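Local atomic coordinates of alpha-amylase/trypsin inhibitor (Eleusine coracana, PDB entry 1B1U), a protein that inhibits both trypsin and alpha-amylase and may protect ragi seeds against hydrolytic enzymes of their own and of outside origin. Residues Asn15-Cys20 and Glu58-Leu63; Ala11-Pro16 and Glu49-Tyr54. All coordinates share one frame; numbering follows the deposited sequence.

Overall arrangement
Interactions 1 and 2 start from the same run of chain, the segment leading into helix 19-29, and share Asn15 and Pro16. Interaction 1 lies near the centre of the molecule, where residues 15-20 meet the helix 53-64 with every touching residue buried. Interaction 2 lies at the surface, where residues 11-16 pass the bend between helix 37-50 and helix 53-64. Neither has a hydrogen bond across it, but the inner one fits apolar side chains together beside a disulfide cysteine, whereas the outer one relies on Ile51 with prolines, Ala11 and the Tyr54 hydroxyl. Ile12 and Ile51 link them: their CD1 methyls reach Ala59, and that of Ile51 also packs near Leu17.

Interaction 1 of 2, residues Asn15-Cys20 and Glu58-Leu63; sequences NPLDSC and EAVRIL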
loop_
_atom_site.group_PDB
_atom_site.type_symbol
_atom_site.label_atom_id
_atom_site.label_comp_id
_atom_site.label_asym_id
_atom_site.label_seq_id
_atom_site.Cartn_x
_atom_site.Cartn_y
_atom_site.Cartn_z
ATOM N N ASN A 15 -7.944 -0.395 -7.346
ATOM C CA ASN A 15 -7.068 0.701 -6.929
ATOM C C ASN A 15 -6.928 0.626 -5.402
ATOM O O ASN A 15 -7.332 1.543 -4.680
ATOM C CB ASN A 15 -7.621 2.069 -7.347
ATOM C CG ASN A 15 -6.518 3.103 -7.518
ATOM O OD1 ASN A 15 -5.340 2.796 -7.336
ATOM N ND2 ASN A 15 -6.891 4.324 -7.864
ATOM N N PRO A 16 -6.341 -0.484 -4.902
ATOM C CA PRO A 16 -6.131 -0.731 -3.475
ATOM C C PRO A 16 -5.287 0.328 -2.795
ATOM O O PRO A 16 -4.433 0.970 -3.417
ATOM C CB PRO A 16 -5.453 -2.100 -3.439
ATOM C CG PRO A 16 -4.820 -2.232 -4.778
ATOM C CD PRO A 16 -5.796 -1.588 -5.713
ATOM N N LEU A 17 -5.545 0.505 -1.504
ATOM C CA LEU A 17 -4.811 1.455 -0.693
ATOM C C LEU A 17 -4.606 2.791 -1.393
ATOM O O LEU A 17 -3.506 3.326 -1.400
ATOM C CB LEU A 17 -3.463 0.833 -0.304
ATOM C CG LEU A 17 -3.521 -0.698 -0.200
ATOM C CD1 LEU A 17 -2.145 -1.260 0.012
ATOM C CD2 LEU A 17 -4.435 -1.097 0.950
ATOM N N ASP A 18 -5.661 3.336 -1.981
ATOM C CA ASP A 18 -5.528 4.617 -2.656
ATOM C C ASP A 18 -5.160 5.688 -1.643
ATOM O O ASP A 18 -4.395 6.605 -1.941
ATOM C CB ASP A 18 -6.835 5.007 -3.343
ATOM C CG ASP A 18 -8.049 4.466 -2.628
ATOM O OD1 ASP A 18 -8.019 3.279 -2.244
ATOM O OD2 ASP A 18 -9.029 5.223 -2.449
ATOM N N SER A 19 -5.724 5.555 -0.446
ATOM C CA SER A 19 -5.504 6.481 0.659
ATOM C C SER A 19 -4.111 6.363 1.235
ATOM O O SER A 19 -3.673 7.213 2.005
ATOM C CB SER A 19 -6.521 6.224 1.767
ATOM O OG SER A 19 -7.718 6.930 1.499
ATOM N N CYS A 20 -3.425 5.293 0.874
ATOM C CA CYS A 20 -2.074 5.065 1.339
ATOM C C CYS A 20 -1.048 5.777 0.452
ATOM O O CYS A 20 0.126 5.848 0.792
ATOM C CB CYS A 20 -1.787 3.568 1.360
ATOM S SG CYS A 20 -2.658 2.663 2.673
ATOM N N GLU A 58 0.422 -8.359 -1.149
ATOM C CA GLU A 58 0.232 -8.239 -2.599
ATOM C C GLU A 58 -0.354 -6.879 -2.913
ATOM O O GLU A 58 0.065 -6.219 -3.860
ATOM C CB GLU A 58 -0.704 -9.353 -3.107
ATOM C CG GLU A 58 -1.108 -9.281 -4.593
ATOM C CD GLU A 58 0.068 -9.093 -5.535
ATOM O OE1 GLU A 58 1.179 -9.567 -5.234
ATOM O OE2 GLU A 58 -0.121 -8.468 -6.593
ATOM N N ALA A 59 -1.325 -6.470 -2.101
ATOM C CA ALA A 59 -2.001 -5.181 -2.231
ATOM C C ALA A 59 -1.021 -4.015 -2.104
ATOM O O ALA A 59 -1.206 -2.959 -2.726
ATOM C CB ALA A 59 -3.086 -5.056 -1.166
ATOM N N VAL A 60 0.010 -4.199 -1.285
ATOM C CA VAL A 60 1.019 -3.164 -1.091
ATOM C C VAL A 60 1.911 -3.113 -2.331
ATOM O O VAL A 60 2.210 -2.036 -2.830
ATOM C CB VAL A 60 1.871 -3.431 0.185
ATOM C CG1 VAL A 60 3.079 -2.491 0.237
ATOM C CG2 VAL A 60 1.010 -3.211 1.419
ATOM N N ARG A 61 2.317 -4.279 -2.827
ATOM C CA ARG A 61 3.147 -4.348 -4.033
ATOM C C ARG A 61 2.423 -3.668 -5.185
ATOM O O ARG A 61 3.033 -2.958 -5.987
ATOM C CB ARG A 61 3.438 -5.805 -4.409
ATOM C CG ARG A 61 4.508 -5.979 -5.485
ATOM C CD ARG A 61 4.359 -7.320 -6.219
ATOM N NE ARG A 61 3.042 -7.455 -6.831
ATOM C CZ ARG A 61 2.678 -6.796 -7.923
ATOM N NH1 ARG A 61 3.532 -5.977 -8.506
ATOM N NH2 ARG A 61 1.459 -6.924 -8.419
ATOM N N ILE A 62 1.113 -3.876 -5.263
ATOM C CA ILE A 62 0.328 -3.272 -6.335
ATOM C C ILE A 62 0.340 -1.754 -6.199
ATOM O O ILE A 62 0.292 -1.030 -7.197
ATOM C CB ILE A 62 -1.154 -3.745 -6.316
ATOM C CG1 ILE A 62 -1.245 -5.274 -6.345
ATOM C CG2 ILE A 62 -1.888 -3.157 -7.504
ATOM C CD1 ILE A 62 -2.692 -5.809 -6.272
ATOM N N LEU A 63 0.376 -1.274 -4.956
ATOM C CA LEU A 63 0.395 0.164 -4.691
ATOM C C LEU A 63 1.670 0.744 -5.273
ATOM O O LEU A 63 1.658 1.789 -5.920
ATOM C CB LEU A 63 0.360 0.434 -3.181
ATOM C CG LEU A 63 0.599 1.859 -2.661
ATOM C CD1 LEU A 63 -0.439 2.841 -3.233
ATOM C CD2 LEU A 63 0.542 1.827 -1.136
#
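Leu17 is the main bump of the contact: its CD1 methyl rests on the helix surface between Ala59 and Val60. Leu17 CD1 lies 3.4 Å from Ala59 O and 4.0 Å from Val60 CG2. The small alanine leaves the shallow hollow that a branched leucine can fill. Leu63 answers from the helix with a two-pronged end. Its CG stands anti to the backbone N (chi1 170°), which sends the side chain toward the turn; Leu63 CD1 comes 3.6 Å from Leu17 O, while Leu63 CD2 rests 3.8 Å from Cys20 CB. Both carbonyl oxygens touched by methyls already accept backbone bonds, Ala59 O from Leu63 N and Leu17 O from Cys20 N, so methyl neighbours probably cost these oxygens no bond. One residue before Leu17, the rigid ring of Pro16 crosses the side chain of Ile62 at about a right angle, Pro16 CG to Ile62 CG2 4.1 Å. Such buried packing beside a disulfide belongs to the cross-linked helical fold of the cereal trypsin/alpha-amylase inhibitors. Around the contact, Leu48 of helix 37-50 packs on both Leu17 and Val60, Cys20 is joined by a disulfide to Cys44 of the same helix, and Val67 of strand 67-68 lies against Ile62.

Interaction 2 of 2, residues Ala11-Pro16 and Glu49-Tyr54; sequences AIPHNP and EAIPAY
Ala11 touches the bend at 49-54 through both its methyl and its carbonyl. Ala11 CB sits 3.9 Å from Tyr54 OH, and Ala11 O lies 3.8 Å from Pro52 CD. Tyr54 has its ring carbon CG between the backbone N and the carbonyl carbon (chi1 83°), a torsion that brings the hydroxyl round to Ala11 and sets the ring edge-on, in plane, to Pro52 CB. Ile12 next turns its side chain to Cys55 and Ala59 of helix 53-64, a buried place that suits a branched hydrocarbon. Pro13 CD then lies 4.1 Å from Ile51 CG1, the two side chains meeting at a slant. Ile51 is the first residue to leave helical angles after helix 37-50, and Pro52, lacking an N-H, fits the break. Further on, His14 ND1 hydrogen-bonds to Glu75 OE1, tying the strip to strand 74-75, and the left-handed backbone of Asn15 turns the chain in to Pro16. This is surface packing of the loop before helix 19-29 on the link between two helices. One carbon-carbon touch, with carbons otherwise meeting the Ala11 carbonyl and Tyr54 hydroxyl, is consistent with loose van der Waals packing, apolar chiefly around Ile51; the Cys6-Cys55 disulfide supplies a covalent tie nearby.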
loop_
_atom_site.group_PDB
_atom_site.type_symbol
_atom_site.label_atom_id
_atom_site.label_comp_id
_atom_site.label_asym_id
_atom_site.label_seq_id
_atom_site.Cartn_x
_atom_site.Cartn_y
_atom_site.Cartn_z
ATOM N N ALA A 11 -11.153 -10.217 -3.947
ATOM C CA ALA A 11 -10.061 -10.382 -2.994
ATOM C C ALA A 11 -9.318 -9.070 -2.748
ATOM O O ALA A 11 -8.913 -8.791 -1.623
ATOM C CB ALA A 11 -9.097 -11.441 -3.489
ATOM N N ILE A 12 -9.121 -8.278 -3.802
ATOM C CA ILE A 12 -8.451 -6.983 -3.673
ATOM C C ILE A 12 -9.243 -5.885 -4.408
ATOM O O ILE A 12 -9.552 -5.998 -5.591
ATOM C CB ILE A 12 -6.990 -7.050 -4.183
ATOM C CG1 ILE A 12 -6.165 -7.891 -3.222
ATOM C CG2 ILE A 12 -6.383 -5.682 -4.229
ATOM C CD1 ILE A 12 -4.719 -7.694 -3.341
ATOM N N PRO A 13 -9.599 -4.806 -3.697
ATOM C CA PRO A 13 -10.357 -3.755 -4.370
ATOM C C PRO A 13 -9.682 -3.171 -5.595
ATOM O O PRO A 13 -8.513 -3.450 -5.879
ATOM C CB PRO A 13 -10.573 -2.711 -3.273
ATOM C CG PRO A 13 -10.426 -3.462 -2.008
ATOM C CD PRO A 13 -9.363 -4.481 -2.283
ATOM N N HIS A 14 -10.449 -2.369 -6.326
ATOM C CA HIS A 14 -9.962 -1.702 -7.518
ATOM C C HIS A 14 -9.239 -0.450 -7.049
ATOM O O HIS A 14 -9.846 0.438 -6.445
ATOM C CB HIS A 14 -11.132 -1.339 -8.428
ATOM C CG HIS A 14 -11.588 -2.470 -9.291
ATOM N ND1 HIS A 14 -10.854 -2.924 -10.364
ATOM C CD2 HIS A 14 -12.682 -3.264 -9.218
ATOM C CE1 HIS A 14 -11.478 -3.951 -10.914
ATOM N NE2 HIS A 14 -12.588 -4.177 -10.239
ATOM N N ASN A 15 -7.944 -0.395 -7.346
ATOM C CA ASN A 15 -7.068 0.701 -6.929
ATOM C C ASN A 15 -6.928 0.626 -5.402
ATOM O O ASN A 15 -7.332 1.543 -4.680
ATOM C CB ASN A 15 -7.621 2.069 -7.347
ATOM C CG ASN A 15 -6.518 3.103 -7.518
ATOM O OD1 ASN A 15 -5.340 2.796 -7.336
ATOM N ND2 ASN A 15 -6.891 4.324 -7.864
ATOM N N PRO A 16 -6.341 -0.484 -4.902
ATOM C CA PRO A 16 -6.131 -0.731 -3.475
ATOM C C PRO A 16 -5.287 0.328 -2.795
ATOM O O PRO A 16 -4.433 0.970 -3.417
ATOM C CB PRO A 16 -5.453 -2.100 -3.439
ATOM C CG PRO A 16 -4.820 -2.232 -4.778
ATOM C CD PRO A 16 -5.796 -1.588 -5.713
ATOM N N GLU A 49 -6.465 -3.202 6.295
ATOM C CA GLU A 49 -7.117 -4.086 7.261
ATOM C C GLU A 49 -8.265 -4.824 6.594
ATOM O O GLU A 49 -8.420 -6.035 6.742
ATOM C CB GLU A 49 -7.664 -3.254 8.431
ATOM C CG GLU A 49 -7.274 -3.749 9.818
ATOM C CD GLU A 49 -7.149 -2.616 10.829
ATOM O OE1 GLU A 49 -8.170 -1.961 11.134
ATOM O OE2 GLU A 49 -6.024 -2.381 11.322
ATOM N N ALA A 50 -9.078 -4.057 5.875
ATOM C CA ALA A 50 -10.235 -4.572 5.156
ATOM C C ALA A 50 -9.816 -5.803 4.369
ATOM O O ALA A 50 -10.496 -6.831 4.373
ATOM C CB ALA A 50 -10.772 -3.495 4.211
ATOM N N ILE A 51 -8.676 -5.675 3.704
ATOM C CA ILE A 51 -8.107 -6.744 2.906
ATOM C C ILE A 51 -7.711 -7.885 3.836
ATOM O O ILE A 51 -7.260 -7.654 4.955
ATOM C CB ILE A 51 -6.843 -6.242 2.136
ATOM C CG1 ILE A 51 -7.230 -5.113 1.185
ATOM C CG2 ILE A 51 -6.198 -7.381 1.352
ATOM C CD1 ILE A 51 -6.044 -4.366 0.651
ATOM N N PRO A 52 -7.906 -9.133 3.396
ATOM C CA PRO A 52 -7.541 -10.276 4.229
ATOM C C PRO A 52 -6.032 -10.485 4.346
ATOM O O PRO A 52 -5.269 -10.113 3.458
ATOM C CB PRO A 52 -8.237 -11.452 3.552
ATOM C CG PRO A 52 -8.412 -11.040 2.146
ATOM C CD PRO A 52 -8.529 -9.544 2.128
ATOM N N ALA A 53 -5.626 -11.095 5.453
ATOM C CA ALA A 53 -4.235 -11.383 5.754
ATOM C C ALA A 53 -3.349 -11.718 4.560
ATOM O O ALA A 53 -2.329 -11.074 4.328
ATOM C CB ALA A 53 -4.174 -12.523 6.755
ATOM N N TYR A 54 -3.736 -12.745 3.815
ATOM C CA TYR A 54 -2.962 -13.207 2.669
ATOM C C TYR A 54 -2.887 -12.289 1.441
ATOM O O TYR A 54 -2.061 -12.509 0.560
ATOM C CB TYR A 54 -3.461 -14.596 2.254
ATOM C CG TYR A 54 -4.680 -14.567 1.371
ATOM C CD1 TYR A 54 -5.842 -13.909 1.776
ATOM C CD2 TYR A 54 -4.664 -15.172 0.118
ATOM C CE1 TYR A 54 -6.954 -13.848 0.953
ATOM C CE2 TYR A 54 -5.773 -15.117 -0.719
ATOM C CZ TYR A 54 -6.911 -14.452 -0.299
ATOM O OH TYR A 54 -7.993 -14.353 -1.145
#